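Pullulanase (Klebsiella oxytoca, PDB 2YOC) hydrolyses alpha-1,6-glucosidic linkages in pullulan and related dextrins, and is a calcium-containing glycoside hydrolase that is exported by a type 2 secretion system. Local coordinates at residues N396-K404 and K580-I588; D59-L67 and P79-P90. All blocks are in the same frame, centred on the assembly; numbering follows the deposited sequence.

Interaction 1: N396-K404 and K580-I588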
ATOM      1  N   ASN B 396     -40.067   9.008 -41.399  1.00 63.69           N
ATOM      2  CA  ASN B 396     -38.804   8.563 -41.987  1.00 62.19           C
ATOM      3  C   ASN B 396     -37.602   9.374 -41.460  1.00 64.90           C
ATOM      4  O   ASN B 396     -36.724   9.760 -42.215  1.00 64.80           O
ATOM      5  CB  ASN B 396     -38.889   8.491 -43.525  1.00 62.47           C
ATOM      6  CG  ASN B 396     -40.002   7.594 -44.047  1.00106.70           C
ATOM      7  OD1 ASN B 396     -40.106   6.406 -43.703  1.00102.56           O
ATOM      8  ND2 ASN B 396     -40.869   8.145 -44.896  1.00105.63           N
ATOM      9  N   LEU B 397     -37.580   9.647 -40.149  1.00 60.26           N
ATOM     10  CA  LEU B 397     -36.467  10.331 -39.505  1.00 57.62           C
ATOM     11  C   LEU B 397     -35.554   9.285 -38.872  1.00 61.28           C
ATOM     12  O   LEU B 397     -36.011   8.439 -38.095  1.00 58.93           O
ATOM     13  CB  LEU B 397     -36.933  11.354 -38.456  1.00 56.91           C
ATOM     14  CG  LEU B 397     -35.806  12.107 -37.747  1.00 60.33           C
ATOM     15  CD1 LEU B 397     -35.100  13.065 -38.681  1.00 60.44           C
ATOM     16  CD2 LEU B 397     -36.295  12.794 -36.502  1.00 64.04           C
ATOM     17  N   THR B 398     -34.259   9.352 -39.202  1.00 60.28           N
ATOM     18  CA  THR B 398     -33.267   8.419 -38.663  1.00 60.59           C
ATOM     19  C   THR B 398     -32.247   9.157 -37.804  1.00 64.85           C
ATOM     20  O   THR B 398     -32.052  10.361 -37.956  1.00 62.82           O
ATOM     21  CB  THR B 398     -32.552   7.663 -39.779  1.00 70.93           C
ATOM     22  OG1 THR B 398     -31.932   8.605 -40.672  1.00 78.65           O
ATOM     23  CG2 THR B 398     -33.463   6.710 -40.532  1.00 66.06           C
HETATM   24  N   MSE B 399     -31.580   8.396 -36.918  1.00 62.82           N
HETATM   25  CA  MSE B 399     -30.522   8.808 -35.998  1.00 61.30           C
HETATM   26  C   MSE B 399     -29.296   9.191 -36.855  1.00 62.64           C
HETATM   27  O   MSE B 399     -28.766   8.322 -37.563  1.00 61.61           O
HETATM   28  CB  MSE B 399     -30.196   7.578 -35.151  1.00 63.11           C
HETATM   29  CG  MSE B 399     -29.544   7.852 -33.839  1.00 69.42           C
HETATM   30 SE   MSE B 399     -29.211   6.153 -32.934  1.00 77.29          SE
HETATM   31  CE  MSE B 399     -31.050   5.440 -32.755  1.00 73.24           C
ATOM     32  N   PRO B 400     -28.855  10.469 -36.857  1.00 58.69           N
ATOM     33  CA  PRO B 400     -27.697  10.849 -37.700  1.00 58.51           C
ATOM     34  C   PRO B 400     -26.375  10.152 -37.343  1.00 61.37           C
ATOM     35  O   PRO B 400     -25.525   9.958 -38.223  1.00 59.95           O
ATOM     36  CB  PRO B 400     -27.596  12.370 -37.529  1.00 61.12           C
ATOM     37  CG  PRO B 400     -28.318  12.671 -36.277  1.00 66.45           C
ATOM     38  CD  PRO B 400     -29.387  11.623 -36.109  1.00 61.79           C
ATOM     39  N   HIS B 401     -26.195   9.779 -36.056  1.00 56.49           N
ATOM     40  CA  HIS B 401     -24.987   9.100 -35.610  1.00 54.82           C
ATOM     41  C   HIS B 401     -25.303   7.722 -35.103  1.00 56.76           C
ATOM     42  O   HIS B 401     -26.247   7.555 -34.321  1.00 57.64           O
ATOM     43  CB  HIS B 401     -24.320   9.896 -34.513  1.00 55.79           C
ATOM     44  CG  HIS B 401     -23.747  11.170 -35.005  1.00 60.33           C
ATOM     45  ND1 HIS B 401     -22.440  11.247 -35.442  1.00 62.49           N
ATOM     46  CD2 HIS B 401     -24.327  12.389 -35.133  1.00 63.10           C
ATOM     47  CE1 HIS B 401     -22.254  12.514 -35.787  1.00 62.30           C
ATOM     48  NE2 HIS B 401     -23.360  13.237 -35.628  1.00 62.95           N
ATOM     49  N   ALA B 402     -24.503   6.729 -35.519  1.00 49.21           N
ATOM     50  CA  ALA B 402     -24.683   5.365 -35.071  1.00 47.47           C
ATOM     51  C   ALA B 402     -24.453   5.225 -33.569  1.00 53.03           C
ATOM     52  O   ALA B 402     -23.705   6.027 -32.972  1.00 53.13           O
ATOM     53  CB  ALA B 402     -23.744   4.452 -35.810  1.00 47.39           C
ATOM     54  N   GLN B 403     -25.091   4.186 -32.976  1.00 47.82           N
ATOM     55  CA  GLN B 403     -25.011   3.831 -31.567  1.00 46.16           C
ATOM     56  C   GLN B 403     -25.054   2.272 -31.424  1.00 50.26           C
ATOM     57  O   GLN B 403     -25.331   1.734 -30.332  1.00 49.05           O
ATOM     58  CB  GLN B 403     -26.183   4.487 -30.833  1.00 47.02           C
ATOM     59  CG  GLN B 403     -25.980   5.968 -30.512  1.00 59.72           C
ATOM     60  CD  GLN B 403     -27.079   6.636 -29.701  1.00 56.61           C
ATOM     61  OE1 GLN B 403     -27.205   7.853 -29.707  1.00 47.88           O
ATOM     62  NE2 GLN B 403     -27.891   5.882 -28.982  1.00 42.34           N
ATOM     63  N   LYS B 404     -24.780   1.549 -32.544  1.00 46.24           N
ATOM     64  CA  LYS B 404     -24.832   0.079 -32.590  1.00 45.37           C
ATOM     65  C   LYS B 404     -23.727  -0.600 -31.787  1.00 49.25           C
ATOM     66  O   LYS B 404     -24.019  -1.436 -30.944  1.00 50.13           O
ATOM     67  CB  LYS B 404     -24.931  -0.458 -34.033  1.00 47.80           C
ATOM     68  CG  LYS B 404     -25.491  -1.877 -34.091  1.00 75.63           C
ATOM     69  CD  LYS B 404     -25.877  -2.392 -35.473  1.00 90.99           C
ATOM     70  CE  LYS B 404     -24.698  -3.028 -36.176  1.00112.14           C
ATOM     71  NZ  LYS B 404     -24.041  -4.103 -35.369  1.00126.18           N
ATOM     72  N   LYS B 580     -31.842  16.625 -35.547  1.00 58.69           N
ATOM     73  CA  LYS B 580     -31.318  15.483 -36.290  1.00 59.40           C
ATOM     74  C   LYS B 580     -31.048  15.699 -37.794  1.00 66.95           C
ATOM     75  O   LYS B 580     -30.071  15.157 -38.322  1.00 66.76           O
ATOM     76  CB  LYS B 580     -32.187  14.231 -36.076  1.00 59.44           C
ATOM     77  CG  LYS B 580     -32.204  13.763 -34.661  1.00 51.33           C
ATOM     78  CD  LYS B 580     -33.059  12.548 -34.585  1.00 60.01           C
ATOM     79  CE  LYS B 580     -33.063  11.918 -33.221  1.00 46.90           C
ATOM     80  NZ  LYS B 580     -33.587  10.535 -33.279  1.00 60.91           N
ATOM     81  N   GLN B 581     -31.931  16.418 -38.485  1.00 64.63           N
ATOM     82  CA  GLN B 581     -31.845  16.603 -39.928  1.00 65.40           C
ATOM     83  C   GLN B 581     -31.078  17.861 -40.332  1.00 71.30           C
ATOM     84  O   GLN B 581     -30.175  17.797 -41.159  1.00 71.34           O
ATOM     85  CB  GLN B 581     -33.259  16.673 -40.486  1.00 67.55           C
ATOM     86  CG  GLN B 581     -33.537  15.798 -41.679  1.00 88.88           C
ATOM     87  CD  GLN B 581     -35.029  15.748 -41.892  1.00107.89           C
ATOM     88  OE1 GLN B 581     -35.694  16.783 -42.087  1.00101.25           O
ATOM     89  NE2 GLN B 581     -35.589  14.539 -41.814  1.00 97.60           N
ATOM     90  N   ASP B 582     -31.459  19.002 -39.771  1.00 69.13           N
ATOM     91  CA  ASP B 582     -30.885  20.304 -40.085  1.00 69.81           C
ATOM     92  C   ASP B 582     -29.572  20.583 -39.333  1.00 72.64           C
ATOM     93  O   ASP B 582     -28.711  21.290 -39.866  1.00 73.07           O
ATOM     94  CB  ASP B 582     -31.941  21.419 -39.877  1.00 72.31           C
ATOM     95  CG  ASP B 582     -33.363  21.101 -40.398  1.00 81.68           C
ATOM     96  OD1 ASP B 582     -33.520  20.129 -41.197  1.00 78.55           O
ATOM     97  OD2 ASP B 582     -34.316  21.813 -39.999  1.00 92.24           O
ATOM     98  N   LEU B 583     -29.408  20.032 -38.113  1.00 66.38           N
ATOM     99  CA  LEU B 583     -28.168  20.196 -37.344  1.00 64.39           C
ATOM    100  C   LEU B 583     -27.339  18.911 -37.332  1.00 69.35           C
ATOM    101  O   LEU B 583     -26.183  18.955 -36.914  1.00 70.22           O
ATOM    102  CB  LEU B 583     -28.388  20.670 -35.894  1.00 63.35           C
ATOM    103  CG  LEU B 583     -29.283  21.848 -35.578  1.00 66.97           C
ATOM    104  CD1 LEU B 583     -29.026  22.307 -34.160  1.00 66.95           C
ATOM    105  CD2 LEU B 583     -29.016  23.008 -36.479  1.00 70.68           C
ATOM    106  N   GLY B 584     -27.934  17.788 -37.743  1.00 64.67           N
ATOM    107  CA  GLY B 584     -27.272  16.483 -37.835  1.00 63.64           C
ATOM    108  C   GLY B 584     -26.603  15.933 -36.584  1.00 65.35           C
ATOM    109  O   GLY B 584     -25.463  15.448 -36.633  1.00 62.72           O
HETATM  110  N   MSE B 585     -27.331  15.998 -35.459  1.00 61.68           N
HETATM  111  CA  MSE B 585     -26.910  15.512 -34.151  1.00 59.46           C
HETATM  112  C   MSE B 585     -28.003  14.654 -33.523  1.00 63.47           C
HETATM  113  O   MSE B 585     -29.197  14.913 -33.732  1.00 64.77           O
HETATM  114  CB  MSE B 585     -26.612  16.701 -33.234  1.00 61.11           C
HETATM  115  CG  MSE B 585     -25.235  17.309 -33.461  1.00 66.54           C
HETATM  116 SE   MSE B 585     -24.806  18.767 -32.225  1.00 72.28          SE
HETATM  117  CE  MSE B 585     -26.010  20.151 -32.904  1.00 69.34           C
ATOM    118  N   ASN B 586     -27.601  13.641 -32.745  1.00 57.35           N
ATOM    119  CA  ASN B 586     -28.545  12.786 -32.017  1.00 55.48           C
ATOM    120  C   ASN B 586     -29.127  13.576 -30.816  1.00 58.77           C
ATOM    121  O   ASN B 586     -28.633  14.661 -30.508  1.00 56.17           O
ATOM    122  CB  ASN B 586     -27.827  11.558 -31.494  1.00 48.79           C
ATOM    123  CG  ASN B 586     -27.474  10.534 -32.512  1.00 57.67           C
ATOM    124  OD1 ASN B 586     -27.423  10.798 -33.719  1.00 53.28           O
ATOM    125  ND2 ASN B 586     -27.180   9.334 -32.025  1.00 43.00           N
ATOM    126  N   VAL B 587     -30.160  13.021 -30.131  1.00 57.49           N
ATOM    127  CA  VAL B 587     -30.809  13.661 -28.963  1.00 57.08           C
ATOM    128  C   VAL B 587     -30.773  12.790 -27.695  1.00 59.28           C
ATOM    129  O   VAL B 587     -31.146  11.609 -27.722  1.00 60.16           O
ATOM    130  CB  VAL B 587     -32.259  14.173 -29.232  1.00 59.74           C
ATOM    131  CG1 VAL B 587     -32.773  14.967 -28.038  1.00 59.68           C
ATOM    132  CG2 VAL B 587     -32.333  15.011 -30.506  1.00 59.28           C
ATOM    133  N   ILE B 588     -30.362  13.399 -26.600  1.00 52.10           N
ATOM    134  CA  ILE B 588     -30.375  12.772 -25.295  1.00 51.09           C
ATOM    135  C   ILE B 588     -31.358  13.571 -24.430  1.00 56.42           C
ATOM    136  O   ILE B 588     -31.240  14.801 -24.329  1.00 55.79           O
ATOM    137  CB  ILE B 588     -28.969  12.685 -24.627  1.00 52.51           C
ATOM    138  CG1 ILE B 588     -28.055  11.716 -25.392  1.00 51.41           C
ATOM    139  CG2 ILE B 588     -29.086  12.292 -23.124  1.00 50.67           C
ATOM    140  CD1 ILE B 588     -26.601  11.894 -25.091  1.00 51.16           C
TER
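P400 and M399 of the irregular segment 396-404 lie against the turn that joins helix 567-582 to strand 586-591: the CA atoms of P400 and G584 are 5.7 Å apart, and those of M399 and N586 6.0 Å. G584 leaves the helix with positive phi (56°) and sends its O toward H401 NE2 in a weak bond of 3.2 Å. The CG of N586 lies anti to the carbonyl carbon (chi1 -74°), and this brings the amide over the loop, where OD1 takes H401 N through an in-plane lone pair at 2.8 Å. ND2 bonds to H401 O at 3.1 Å and to Q403 OE1 at 2.8 Å; both acceptors lie in the N586 amide plane, although ND2 stands above the carbonyl plane of Q403. These bonds join the loop leading to helix 406-410 and the first strand of the eight-stranded parallel barrel, 413-417, to the start of the third, 586-591. Q403 NE2 is held in turn by D688 O and D660 O. P400 CD touches both N586 OD1 and the K580 stem, 3.8 Å from K580 CG. L397 crosses that stem at about a right angle, CD2 meeting K580 CD at 3.8 Å, while K580 NZ continues to K658 O and D660.

Interaction 2: D59-L67 and P79-P90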
ATOM      1  N   ASP B  59     -41.016  13.904  40.265  1.00133.64           N
ATOM      2  CA  ASP B  59     -40.171  15.057  40.536  1.00132.82           C
ATOM      3  C   ASP B  59     -39.996  15.833  39.237  1.00133.89           C
ATOM      4  O   ASP B  59     -39.285  15.370  38.346  1.00132.10           O
ATOM      5  CB  ASP B  59     -38.831  14.611  41.181  1.00133.84           C
ATOM      6  CG  ASP B  59     -37.770  15.678  41.401  1.00142.75           C
ATOM      7  OD1 ASP B  59     -37.180  16.133  40.401  1.00142.60           O
ATOM      8  OD2 ASP B  59     -37.441  15.966  42.584  1.00147.86           O
ATOM      9  N   TYR B  60     -40.692  16.981  39.119  1.00130.16           N
ATOM     10  CA  TYR B  60     -40.662  17.848  37.939  1.00129.78           C
ATOM     11  C   TYR B  60     -39.639  18.994  38.014  1.00133.13           C
ATOM     12  O   TYR B  60     -39.724  19.939  37.229  1.00132.86           O
ATOM     13  CB  TYR B  60     -42.079  18.354  37.575  1.00132.13           C
ATOM     14  CG  TYR B  60     -43.058  17.261  37.190  1.00133.53           C
ATOM     15  CD1 TYR B  60     -42.663  16.187  36.398  1.00134.16           C
ATOM     16  CD2 TYR B  60     -44.392  17.325  37.582  1.00135.47           C
ATOM     17  CE1 TYR B  60     -43.561  15.178  36.046  1.00134.98           C
ATOM     18  CE2 TYR B  60     -45.301  16.323  37.236  1.00136.29           C
ATOM     19  CZ  TYR B  60     -44.883  15.250  36.467  1.00142.71           C
ATOM     20  OH  TYR B  60     -45.781  14.262  36.119  1.00143.65           O
ATOM     21  N   SER B  61     -38.652  18.887  38.934  1.00129.11           N
ATOM     22  CA  SER B  61     -37.576  19.872  39.139  1.00128.56           C
ATOM     23  C   SER B  61     -36.724  20.002  37.868  1.00130.03           C
ATOM     24  O   SER B  61     -36.508  21.108  37.373  1.00130.23           O
ATOM     25  CB  SER B  61     -36.678  19.457  40.305  1.00130.89           C
ATOM     26  OG  SER B  61     -37.373  18.851  41.382  1.00138.16           O
ATOM     27  N   SER B  62     -36.292  18.851  37.324  1.00123.92           N
ATOM     28  CA  SER B  62     -35.472  18.701  36.120  1.00121.89           C
ATOM     29  C   SER B  62     -36.090  19.352  34.866  1.00123.56           C
ATOM     30  O   SER B  62     -35.346  19.749  33.969  1.00123.11           O
ATOM     31  CB  SER B  62     -35.166  17.224  35.876  1.00122.99           C
ATOM     32  OG  SER B  62     -36.343  16.429  35.824  1.00127.81           O
ATOM     33  N   LYS B  63     -37.440  19.479  34.832  1.00117.85           N
ATOM     34  CA  LYS B  63     -38.228  20.071  33.748  1.00116.59           C
ATOM     35  C   LYS B  63     -38.117  21.593  33.740  1.00120.47           C
ATOM     36  O   LYS B  63     -38.279  22.232  34.785  1.00121.43           O
ATOM     37  CB  LYS B  63     -39.700  19.618  33.832  1.00117.97           C
ATOM     38  CG  LYS B  63     -40.050  18.391  32.986  1.00113.22           C
ATOM     39  CD  LYS B  63     -39.385  17.105  33.461  1.00112.71           C
ATOM     40  CE  LYS B  63     -39.807  15.921  32.649  1.00114.56           C
ATOM     41  NZ  LYS B  63     -39.322  14.661  33.256  1.00122.83           N
ATOM     42  N   ASN B  64     -37.809  22.161  32.557  1.00115.57           N
ATOM     43  CA  ASN B  64     -37.628  23.603  32.345  1.00116.33           C
ATOM     44  C   ASN B  64     -37.854  24.030  30.896  1.00120.63           C
ATOM     45  O   ASN B  64     -37.613  23.254  29.972  1.00119.38           O
ATOM     46  CB  ASN B  64     -36.229  24.052  32.805  1.00116.07           C
ATOM     47  CG  ASN B  64     -35.085  23.341  32.116  1.00136.12           C
ATOM     48  OD1 ASN B  64     -34.945  22.115  32.183  1.00130.84           O
ATOM     49  ND2 ASN B  64     -34.212  24.104  31.479  1.00123.71           N
ATOM     50  N   LEU B  65     -38.275  25.277  30.693  1.00118.48           N
ATOM     51  CA  LEU B  65     -38.479  25.780  29.340  1.00118.27           C
ATOM     52  C   LEU B  65     -37.412  26.777  28.965  1.00123.23           C
ATOM     53  O   LEU B  65     -37.234  27.773  29.675  1.00123.08           O
ATOM     54  CB  LEU B  65     -39.840  26.478  29.170  1.00119.18           C
ATOM     55  CG  LEU B  65     -41.082  25.867  29.767  1.00123.98           C
ATOM     56  CD1 LEU B  65     -42.253  26.741  29.473  1.00124.97           C
ATOM     57  CD2 LEU B  65     -41.333  24.457  29.237  1.00126.61           C
ATOM     58  N   TYR B  66     -36.735  26.555  27.824  1.00120.39           N
ATOM     59  CA  TYR B  66     -35.804  27.565  27.327  1.00120.67           C
ATOM     60  C   TYR B  66     -36.672  28.516  26.499  1.00126.84           C
ATOM     61  O   TYR B  66     -37.138  28.155  25.411  1.00126.96           O
ATOM     62  CB  TYR B  66     -34.617  26.991  26.516  1.00119.79           C
ATOM     63  CG  TYR B  66     -33.685  28.071  25.993  1.00120.55           C
ATOM     64  CD1 TYR B  66     -32.780  28.712  26.839  1.00122.81           C
ATOM     65  CD2 TYR B  66     -33.729  28.472  24.662  1.00120.66           C
ATOM     66  CE1 TYR B  66     -31.944  29.728  26.368  1.00123.50           C
ATOM     67  CE2 TYR B  66     -32.891  29.479  24.179  1.00121.63           C
ATOM     68  CZ  TYR B  66     -31.996  30.100  25.035  1.00128.13           C
ATOM     69  OH  TYR B  66     -31.163  31.083  24.553  1.00127.97           O
ATOM     70  N   LEU B  67     -36.970  29.686  27.082  1.00124.22           N
ATOM     71  CA  LEU B  67     -37.805  30.724  26.481  1.00124.94           C
ATOM     72  C   LEU B  67     -36.921  31.877  25.986  1.00129.72           C
ATOM     73  O   LEU B  67     -35.922  32.207  26.636  1.00129.07           O
ATOM     74  CB  LEU B  67     -38.880  31.165  27.481  1.00126.19           C
ATOM     75  CG  LEU B  67     -39.904  30.077  27.855  1.00130.25           C
ATOM     76  CD1 LEU B  67     -40.297  30.176  29.306  1.00131.73           C
ATOM     77  CD2 LEU B  67     -41.127  30.134  26.971  1.00131.82           C
ATOM     78  N   PRO B  79     -37.277  36.953  28.927  1.00142.17           N
ATOM     79  CA  PRO B  79     -36.837  35.560  28.768  1.00139.91           C
ATOM     80  C   PRO B  79     -35.364  35.356  29.135  1.00142.62           C
ATOM     81  O   PRO B  79     -34.516  36.149  28.723  1.00143.28           O
ATOM     82  CB  PRO B  79     -37.115  35.276  27.292  1.00140.92           C
ATOM     83  CG  PRO B  79     -37.055  36.611  26.611  1.00146.48           C
ATOM     84  CD  PRO B  79     -37.160  37.697  27.653  1.00143.95           C
ATOM     85  N   VAL B  80     -35.058  34.281  29.911  1.00136.78           N
ATOM     86  CA  VAL B  80     -33.679  33.943  30.323  1.00134.83           C
ATOM     87  C   VAL B  80     -32.740  33.751  29.099  1.00136.26           C
ATOM     88  O   VAL B  80     -33.082  33.024  28.153  1.00134.04           O
ATOM     89  CB  VAL B  80     -33.521  32.810  31.402  1.00137.09           C
ATOM     90  CG1 VAL B  80     -34.376  33.036  32.656  1.00137.76           C
ATOM     91  CG2 VAL B  80     -33.756  31.407  30.840  1.00135.22           C
ATOM     92  N   ALA B  81     -31.592  34.454  29.108  1.00132.13           N
ATOM     93  CA  ALA B  81     -30.605  34.407  28.027  1.00130.68           C
ATOM     94  C   ALA B  81     -29.797  33.104  28.044  1.00132.17           C
ATOM     95  O   ALA B  81     -29.629  32.464  26.997  1.00130.41           O
ATOM     96  CB  ALA B  81     -29.676  35.611  28.117  1.00132.39           C
ATOM     97  N   ASP B  82     -29.302  32.722  29.243  1.00128.00           N
ATOM     98  CA  ASP B  82     -28.482  31.537  29.516  1.00125.99           C
ATOM     99  C   ASP B  82     -29.218  30.242  29.133  1.00128.01           C
ATOM    100  O   ASP B  82     -30.330  29.989  29.608  1.00127.41           O
ATOM    101  CB  ASP B  82     -28.045  31.542  31.010  1.00128.10           C
ATOM    102  CG  ASP B  82     -26.919  30.614  31.481  1.00133.16           C
ATOM    103  OD1 ASP B  82     -26.352  29.899  30.650  1.00131.89           O
ATOM    104  OD2 ASP B  82     -26.603  30.627  32.692  1.00137.72           O
ATOM    105  N   TRP B  83     -28.605  29.460  28.217  1.00123.33           N
ATOM    106  CA  TRP B  83     -29.104  28.155  27.777  1.00121.91           C
ATOM    107  C   TRP B  83     -28.916  27.164  28.928  1.00125.83           C
ATOM    108  O   TRP B  83     -29.765  26.291  29.113  1.00124.42           O
ATOM    109  CB  TRP B  83     -28.384  27.673  26.497  1.00119.59           C
ATOM    110  CG  TRP B  83     -28.660  26.235  26.133  1.00118.85           C
ATOM    111  CD1 TRP B  83     -27.907  25.149  26.463  1.00120.66           C
ATOM    112  CD2 TRP B  83     -29.803  25.731  25.435  1.00118.05           C
ATOM    113  NE1 TRP B  83     -28.504  24.001  26.004  1.00118.97           N
ATOM    114  CE2 TRP B  83     -29.667  24.330  25.361  1.00120.61           C
ATOM    115  CE3 TRP B  83     -30.916  26.331  24.829  1.00119.70           C
ATOM    116  CZ2 TRP B  83     -30.613  23.519  24.732  1.00119.30           C
ATOM    117  CZ3 TRP B  83     -31.851  25.527  24.204  1.00120.30           C
ATOM    118  CH2 TRP B  83     -31.697  24.137  24.162  1.00119.72           C
ATOM    119  N   ASN B  84     -27.810  27.319  29.711  1.00124.03           N
ATOM    120  CA  ASN B  84     -27.498  26.500  30.888  1.00124.33           C
ATOM    121  C   ASN B  84     -28.464  26.776  32.044  1.00129.78           C
ATOM    122  O   ASN B  84     -28.535  25.968  32.978  1.00129.17           O
ATOM    123  CB  ASN B  84     -26.033  26.655  31.330  1.00128.26           C
ATOM    124  CG  ASN B  84     -25.099  25.585  30.788  1.00159.88           C
ATOM    125  OD1 ASN B  84     -25.391  24.381  30.813  1.00156.31           O
ATOM    126  ND2 ASN B  84     -23.918  25.993  30.339  1.00151.87           N
ATOM    127  N   ASP B  85     -29.237  27.893  31.962  1.00127.75           N
ATOM    128  CA  ASP B  85     -30.243  28.263  32.955  1.00128.63           C
ATOM    129  C   ASP B  85     -31.450  27.321  32.930  1.00132.56           C
ATOM    130  O   ASP B  85     -32.320  27.400  32.051  1.00131.90           O
ATOM    131  CB  ASP B  85     -30.668  29.730  32.823  1.00131.91           C
ATOM    132  CG  ASP B  85     -31.455  30.229  34.014  1.00142.45           C
ATOM    133  OD1 ASP B  85     -30.844  30.412  35.098  1.00142.74           O
ATOM    134  OD2 ASP B  85     -32.682  30.403  33.875  1.00149.14           O
ATOM    135  N   VAL B  86     -31.469  26.421  33.919  1.00129.49           N
ATOM    136  CA  VAL B  86     -32.504  25.418  34.166  1.00129.55           C
ATOM    137  C   VAL B  86     -33.512  26.012  35.211  1.00136.07           C
ATOM    138  O   VAL B  86     -34.495  25.351  35.562  1.00136.56           O
ATOM    139  CB  VAL B  86     -31.828  24.066  34.598  1.00132.28           C
ATOM    140  CG1 VAL B  86     -32.840  22.986  34.977  1.00131.58           C
ATOM    141  CG2 VAL B  86     -30.893  23.544  33.505  1.00131.13           C
ATOM    142  N   SER B  87     -33.298  27.292  35.641  1.00132.99           N
ATOM    143  CA  SER B  87     -34.123  28.016  36.628  1.00133.53           C
ATOM    144  C   SER B  87     -35.627  28.164  36.292  1.00136.12           C
ATOM    145  O   SER B  87     -36.433  28.352  37.208  1.00137.09           O
ATOM    146  CB  SER B  87     -33.506  29.374  36.964  1.00138.68           C
ATOM    147  OG  SER B  87     -33.996  30.426  36.146  1.00148.70           O
ATOM    148  N   THR B  88     -35.998  28.083  34.994  1.00130.12           N
ATOM    149  CA  THR B  88     -37.378  28.202  34.501  1.00129.19           C
ATOM    150  C   THR B  88     -38.157  26.877  34.716  1.00130.35           C
ATOM    151  O   THR B  88     -38.725  26.318  33.774  1.00128.62           O
ATOM    152  CB  THR B  88     -37.386  28.748  33.050  1.00131.96           C
ATOM    153  OG1 THR B  88     -36.305  29.665  32.872  1.00129.65           O
ATOM    154  CG2 THR B  88     -38.704  29.410  32.675  1.00129.49           C
ATOM    155  N   THR B  89     -38.174  26.395  35.979  1.00126.76           N
ATOM    156  CA  THR B  89     -38.851  25.176  36.440  1.00126.42           C
ATOM    157  C   THR B  89     -40.383  25.359  36.431  1.00132.68           C
ATOM    158  O   THR B  89     -40.853  26.501  36.317  1.00133.70           O
ATOM    159  CB  THR B  89     -38.335  24.754  37.832  1.00134.85           C
ATOM    160  OG1 THR B  89     -38.553  25.808  38.782  1.00133.24           O
ATOM    161  CG2 THR B  89     -36.884  24.312  37.808  1.00132.66           C
ATOM    162  N   PRO B  90     -41.180  24.260  36.550  1.00129.67           N
ATOM    163  CA  PRO B  90     -42.651  24.402  36.488  1.00130.76           C
ATOM    164  C   PRO B  90     -43.306  25.342  37.504  1.00136.40           C
ATOM    165  O   PRO B  90     -42.919  25.359  38.674  1.00136.68           O
ATOM    166  CB  PRO B  90     -43.156  22.965  36.655  1.00131.75           C
ATOM    167  CG  PRO B  90     -42.008  22.095  36.281  1.00134.47           C
ATOM    168  CD  PRO B  90     -40.784  22.839  36.675  1.00129.92           C
TER
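Y66 offers the broad face of its ring to W83, whose six-membered ring comes in edge first; the centroids are 4.7 Å apart and the planes 61° apart, a T-shaped (edge-to-face) pair. The contact lies in the bacterial pullulanase-associated domain, of the transthyretin clan, where strand 63-68 is an edge strand of a three-stranded antiparallel sheet and the irregular loop 79-90 folds back along it. W83 is one bump: its CE3 sits 3.4 Å above the Y66 ring, over the centre. CG of Y66 is anti to the backbone N (chi1 179°), which carries the ring out against the loop, and its edge faces the carbonyls of A81 and D82. W83 also stacks on W83 of the second subunit, and Y66 packs on Y66 of that subunit, so the pair reaches an assembly interface.

Farther along the strand the fit is made of smaller pieces. T88, the loop residue with the most surface covered, is another bump: its CB lies on L65 O and its methyl CG2 against L67 CD1, while P79 CB rests on L67 O. V86 sets its CG1 branch beside the side chain of N64. At the other end the P90 ring sets its CD against both carbonyl oxygens, of Y60 and of K63, 3.1 Å from Y60 O, and its CG also touches Y60 CB. T89 CG2 approaches S61 O.

Few polar bonds join the segments. L65 N gives a hydrogen bond to T88 O, the carbonyl of the residue at the centre of an inverse gamma turn; W100 NE1 also bonds to this oxygen. The CA-H of T89 points almost straight at K63 O, with 164° at the hydrogen. Beyond the ring pair, Y66 OH bonds to A81 O at 3.2 Å, its oxygen somewhat out of the carbonyl plane.

Overall arrangement
Interaction 2 closes before interaction 1 opens along the chain, and the two lie on opposite sides of its centre. Their own centres are 70 Å apart and their nearest atoms about 49 Å apart, so neither can touch the other. Interaction 1 belongs to the parallel barrel, the fold that carries the active site in glycoside hydrolases of this family; its centre is 27 Å from that of the chain. Interaction 2, at 43 Å, belongs to a peripheral beta domain and reaches the second subunit, whereas no other chain touches the segments of interaction 1. None of the residues that coordinate calcium falls within the four segments.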